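Local coordinates for protein Adhesin/hemolysin (Burkholderia pseudomallei 1026a, PDB 4G6V) that probably acts as the tRNA-cleaving toxin of a contact-dependent growth inhibition system, held in complex with its immunity protein CdiI, at residues 73-82 with 91-99. Sequence-based numbering, arbitrary orientation.
Sequences LANKGYDVVQ and NPDYTINGQ
Asn97 OD1 takes the backbone N-H of Asp79 at 2.7 Å, lying almost straight on the line of that N-H (169° at the hydrogen). The donor meets it nearly along the axis of the amide C=O. Asn97 reaches it because CG stands anti to its own carbonyl carbon, which swings the amide toward Asp79. The main chain of Asn97 answers: its N gives a bond to Asp79 O at 2.9 Å, so both backbone groups of Asp79 are engaged by one residue. The next rung is Val81 N to Thr95 O at 3.1 Å; beyond it the return bond, Thr95 N to Val81 O, is bent and weak.

Asn97 and Gly98 form the corner of the type I' turn from Ile96 to Gln99, which carries strand 94-96 into strand 99-104, while strand 79-82 runs antiparallel to 94-96 on its other flank, 166° between their directions. On the face bearing Val80, Gln82, Tyr94 and Ile96, Ile96 is the apolar hub. Its CG2 lies against Tyr78 CD1. Ile96 CD1 meets Leu73 CD1 at 3.7 Å, the two side chains crossing at about a right angle. Tyr78's ring lies within 22° of parallel to the Asn97 amide, approached obliquely; Asn97 ND2 lies 3.7 Å from Tyr78 CD1. The Tyr94 ring turns an edge to Gln82 CG, its OH bonds Glu66 O, and Gln82 NE2 goes to Asn67 OD1.

Just before the strand, the probable catalytic Asp93 binds Asn103 N and Ala2 N of the CdiI chain through OD2, and its N bonds Asp102 OD1. Asp93 lies near Glu66 and Asp102, also probable active-site residues of this PDDEXK-clan domain; the pairing probably helps place it, and a side-chain amide substitutes for a backbone acceptor where the hairpin pairing ends.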
loop_
_atom_site.group_PDB
_atom_site.type_symbol
_atom_site.label_atom_id
_atom_site.label_comp_id
_atom_site.label_asym_id
_atom_site.label_seq_id
_atom_site.Cartn_x
_atom_site.Cartn_y
_atom_site.Cartn_z
ATOM N N LEU A 73 4.900 -18.364 5.475
ATOM C CA LEU A 73 3.648 -18.740 6.116
ATOM C C LEU A 73 3.263 -20.180 5.771
ATOM O O LEU A 73 2.860 -20.954 6.646
ATOM C CB LEU A 73 2.523 -17.752 5.771
ATOM C CG LEU A 73 2.742 -16.417 6.490
ATOM C CD1 LEU A 73 1.588 -15.456 6.289
ATOM C CD2 LEU A 73 3.011 -16.614 7.972
ATOM N N ALA A 74 3.414 -20.541 4.500
ATOM C CA ALA A 74 3.114 -21.887 4.068
ATOM C C ALA A 74 3.942 -22.872 4.905
ATOM O O ALA A 74 3.475 -23.961 5.248
ATOM C CB ALA A 74 3.382 -22.038 2.588
ATOM N N ASN A 75 5.157 -22.473 5.270
ATOM C CA ASN A 75 6.020 -23.347 6.069
ATOM C C ASN A 75 5.709 -23.276 7.558
ATOM O O ASN A 75 6.347 -23.961 8.358
ATOM C CB ASN A 75 7.517 -23.065 5.826
ATOM C CG ASN A 75 7.983 -23.501 4.436
ATOM O OD1 ASN A 75 7.401 -24.408 3.830
ATOM N ND2 ASN A 75 9.039 -22.857 3.926
ATOM N N LYS A 76 4.745 -22.436 7.928
ATOM C CA LYS A 76 4.323 -22.324 9.321
ATOM C C LYS A 76 2.963 -22.982 9.535
ATOM O O LYS A 76 2.451 -23.030 10.659
ATOM C CB LYS A 76 4.289 -20.867 9.772
ATOM C CG LYS A 76 5.667 -20.259 9.979
ATOM C CD LYS A 76 6.328 -20.798 11.236
ATOM C CE LYS A 76 7.692 -20.149 11.454
ATOM N NZ LYS A 76 8.059 -20.015 12.900
ATOM N N GLY A 77 2.384 -23.492 8.451
ATOM C CA GLY A 77 1.150 -24.245 8.540
ATOM C C GLY A 77 -0.073 -23.602 7.918
ATOM O O GLY A 77 -1.166 -24.163 7.998
ATOM N N TYR A 78 0.073 -22.427 7.313
ATOM C CA TYR A 78 -1.075 -21.821 6.634
ATOM C C TYR A 78 -1.212 -22.369 5.228
ATOM O O TYR A 78 -0.231 -22.782 4.603
ATOM C CB TYR A 78 -0.955 -20.305 6.577
ATOM C CG TYR A 78 -0.886 -19.664 7.929
ATOM C CD1 TYR A 78 -2.005 -19.091 8.502
ATOM C CD2 TYR A 78 0.310 -19.630 8.635
ATOM C CE1 TYR A 78 -1.931 -18.496 9.748
ATOM C CE2 TYR A 78 0.393 -19.038 9.877
ATOM C CZ TYR A 78 -0.727 -18.478 10.434
ATOM O OH TYR A 78 -0.627 -17.894 11.677
ATOM N N ASP A 79 -2.437 -22.382 4.733
ATOM C CA ASP A 79 -2.655 -22.718 3.340
ATOM C C ASP A 79 -2.676 -21.405 2.583
ATOM O O ASP A 79 -3.578 -20.582 2.775
ATOM C CB ASP A 79 -3.962 -23.486 3.176
ATOM C CG ASP A 79 -3.951 -24.813 3.944
ATOM O OD1 ASP A 79 -3.015 -25.628 3.731
ATOM O OD2 ASP A 79 -4.860 -25.031 4.774
ATOM N N VAL A 80 -1.659 -21.197 1.750
ATOM C CA VAL A 80 -1.480 -19.923 1.078
ATOM C C VAL A 80 -1.667 -20.010 -0.431
ATOM O O VAL A 80 -0.948 -20.759 -1.110
ATOM C CB VAL A 80 -0.083 -19.332 1.364
ATOM C CG1 VAL A 80 0.083 -18.032 0.608
ATOM C CG2 VAL A 80 0.118 -19.104 2.863
ATOM N N VAL A 81 -2.621 -19.239 -0.958
ATOM C CA VAL A 81 -2.733 -19.070 -2.411
ATOM C C VAL A 81 -2.307 -17.682 -2.878
ATOM O O VAL A 81 -2.896 -16.663 -2.491
ATOM C CB VAL A 81 -4.156 -19.332 -2.920
ATOM C CG1 VAL A 81 -4.191 -19.342 -4.468
ATOM C CG2 VAL A 81 -4.702 -20.610 -2.321
ATOM N N GLN A 82 -1.296 -17.650 -3.737
ATOM C CA GLN A 82 -0.762 -16.401 -4.257
ATOM C C GLN A 82 -1.537 -15.929 -5.484
ATOM O O GLN A 82 -1.887 -16.729 -6.360
ATOM C CB GLN A 82 0.714 -16.563 -4.614
ATOM C CG GLN A 82 1.634 -16.692 -3.418
ATOM C CD GLN A 82 3.070 -16.424 -3.785
ATOM O OE1 GLN A 82 3.893 -17.344 -3.872
ATOM N NE2 GLN A 82 3.387 -15.154 -4.007
ATOM N N ASN A 91 -7.282 -7.171 -7.002
ATOM C CA ASN A 91 -6.514 -8.406 -7.088
ATOM C C ASN A 91 -5.629 -8.577 -5.857
ATOM O O ASN A 91 -4.495 -8.119 -5.851
ATOM C CB ASN A 91 -5.649 -8.382 -8.348
ATOM C CG ASN A 91 -6.477 -8.397 -9.617
ATOM O OD1 ASN A 91 -7.269 -9.313 -9.852
ATOM N ND2 ASN A 91 -6.308 -7.375 -10.438
ATOM N N PRO A 92 -6.143 -9.236 -4.811
ATOM C CA PRO A 92 -5.355 -9.377 -3.577
ATOM C C PRO A 92 -4.069 -10.203 -3.746
ATOM O O PRO A 92 -3.910 -11.001 -4.687
ATOM C CB PRO A 92 -6.318 -10.071 -2.604
ATOM C CG PRO A 92 -7.383 -10.648 -3.449
ATOM C CD PRO A 92 -7.480 -9.837 -4.701
ATOM N N ASP A 93 -3.148 -9.990 -2.813
ATOM C CA ASP A 93 -1.871 -10.679 -2.797
ATOM C C ASP A 93 -2.027 -12.180 -2.553
ATOM O O ASP A 93 -1.547 -13.006 -3.337
ATOM C CB ASP A 93 -0.970 -10.071 -1.714
ATOM C CG ASP A 93 -0.432 -8.704 -2.093
ATOM O OD1 ASP A 93 -0.477 -8.357 -3.297
ATOM O OD2 ASP A 93 0.046 -7.985 -1.184
ATOM N N TYR A 94 -2.689 -12.514 -1.451
ATOM C CA TYR A 94 -2.872 -13.895 -1.044
ATOM C C TYR A 94 -4.321 -14.239 -0.739
ATOM O O TYR A 94 -5.191 -13.357 -0.676
ATOM C CB TYR A 94 -2.144 -14.167 0.255
ATOM C CG TYR A 94 -0.816 -13.490 0.402
ATOM C CD1 TYR A 94 0.247 -13.786 -0.465
ATOM C CD2 TYR A 94 -0.592 -12.602 1.448
ATOM C CE1 TYR A 94 1.466 -13.191 -0.314
ATOM C CE2 TYR A 94 0.637 -12.008 1.618
ATOM C CZ TYR A 94 1.668 -12.304 0.729
ATOM O OH TYR A 94 2.890 -11.702 0.886
ATOM N N THR A 95 -4.480 -15.497 -0.324
ATOM C CA THR A 95 -5.640 -16.040 0.383
ATOM C C THR A 95 -5.047 -16.936 1.494
ATOM O O THR A 95 -4.332 -17.890 1.183
ATOM C CB THR A 95 -6.534 -16.877 -0.540
ATOM O OG1 THR A 95 -5.782 -17.973 -1.074
ATOM C CG2 THR A 95 -7.062 -16.025 -1.685
ATOM N N ILE A 96 -5.308 -16.640 2.773
ATOM C CA ILE A 96 -4.654 -17.359 3.847
ATOM C C ILE A 96 -5.725 -18.122 4.634
ATOM O O ILE A 96 -6.565 -17.522 5.354
ATOM C CB ILE A 96 -3.807 -16.420 4.732
ATOM C CG1 ILE A 96 -2.671 -15.818 3.919
ATOM C CG2 ILE A 96 -3.232 -17.161 5.944
ATOM C CD1 ILE A 96 -1.730 -15.009 4.733
ATOM N N ASN A 97 -5.716 -19.445 4.457
ATOM C CA ASN A 97 -6.788 -20.298 4.973
ATOM C C ASN A 97 -8.167 -19.768 4.557
ATOM O O ASN A 97 -9.113 -19.753 5.356
ATOM C CB ASN A 97 -6.689 -20.442 6.495
ATOM C CG ASN A 97 -5.376 -21.054 6.926
ATOM O OD1 ASN A 97 -4.624 -21.561 6.095
ATOM N ND2 ASN A 97 -5.094 -21.022 8.224
ATOM N N GLY A 98 -8.258 -19.319 3.305
ATOM C CA GLY A 98 -9.515 -18.875 2.742
ATOM C C GLY A 98 -9.707 -17.366 2.711
ATOM O O GLY A 98 -10.360 -16.861 1.800
ATOM N N GLN A 99 -9.145 -16.656 3.695
ATOM C CA GLN A 99 -9.299 -15.190 3.827
ATOM C C GLN A 99 -8.388 -14.370 2.898
ATOM O O GLN A 99 -7.167 -14.574 2.892
ATOM C CB GLN A 99 -9.016 -14.748 5.275
ATOM C CG GLN A 99 -9.863 -15.427 6.337
ATOM C CD GLN A 99 -9.478 -14.995 7.753
ATOM O OE1 GLN A 99 -8.380 -15.296 8.229
ATOM N NE2 GLN A 99 -10.384 -14.284 8.429
#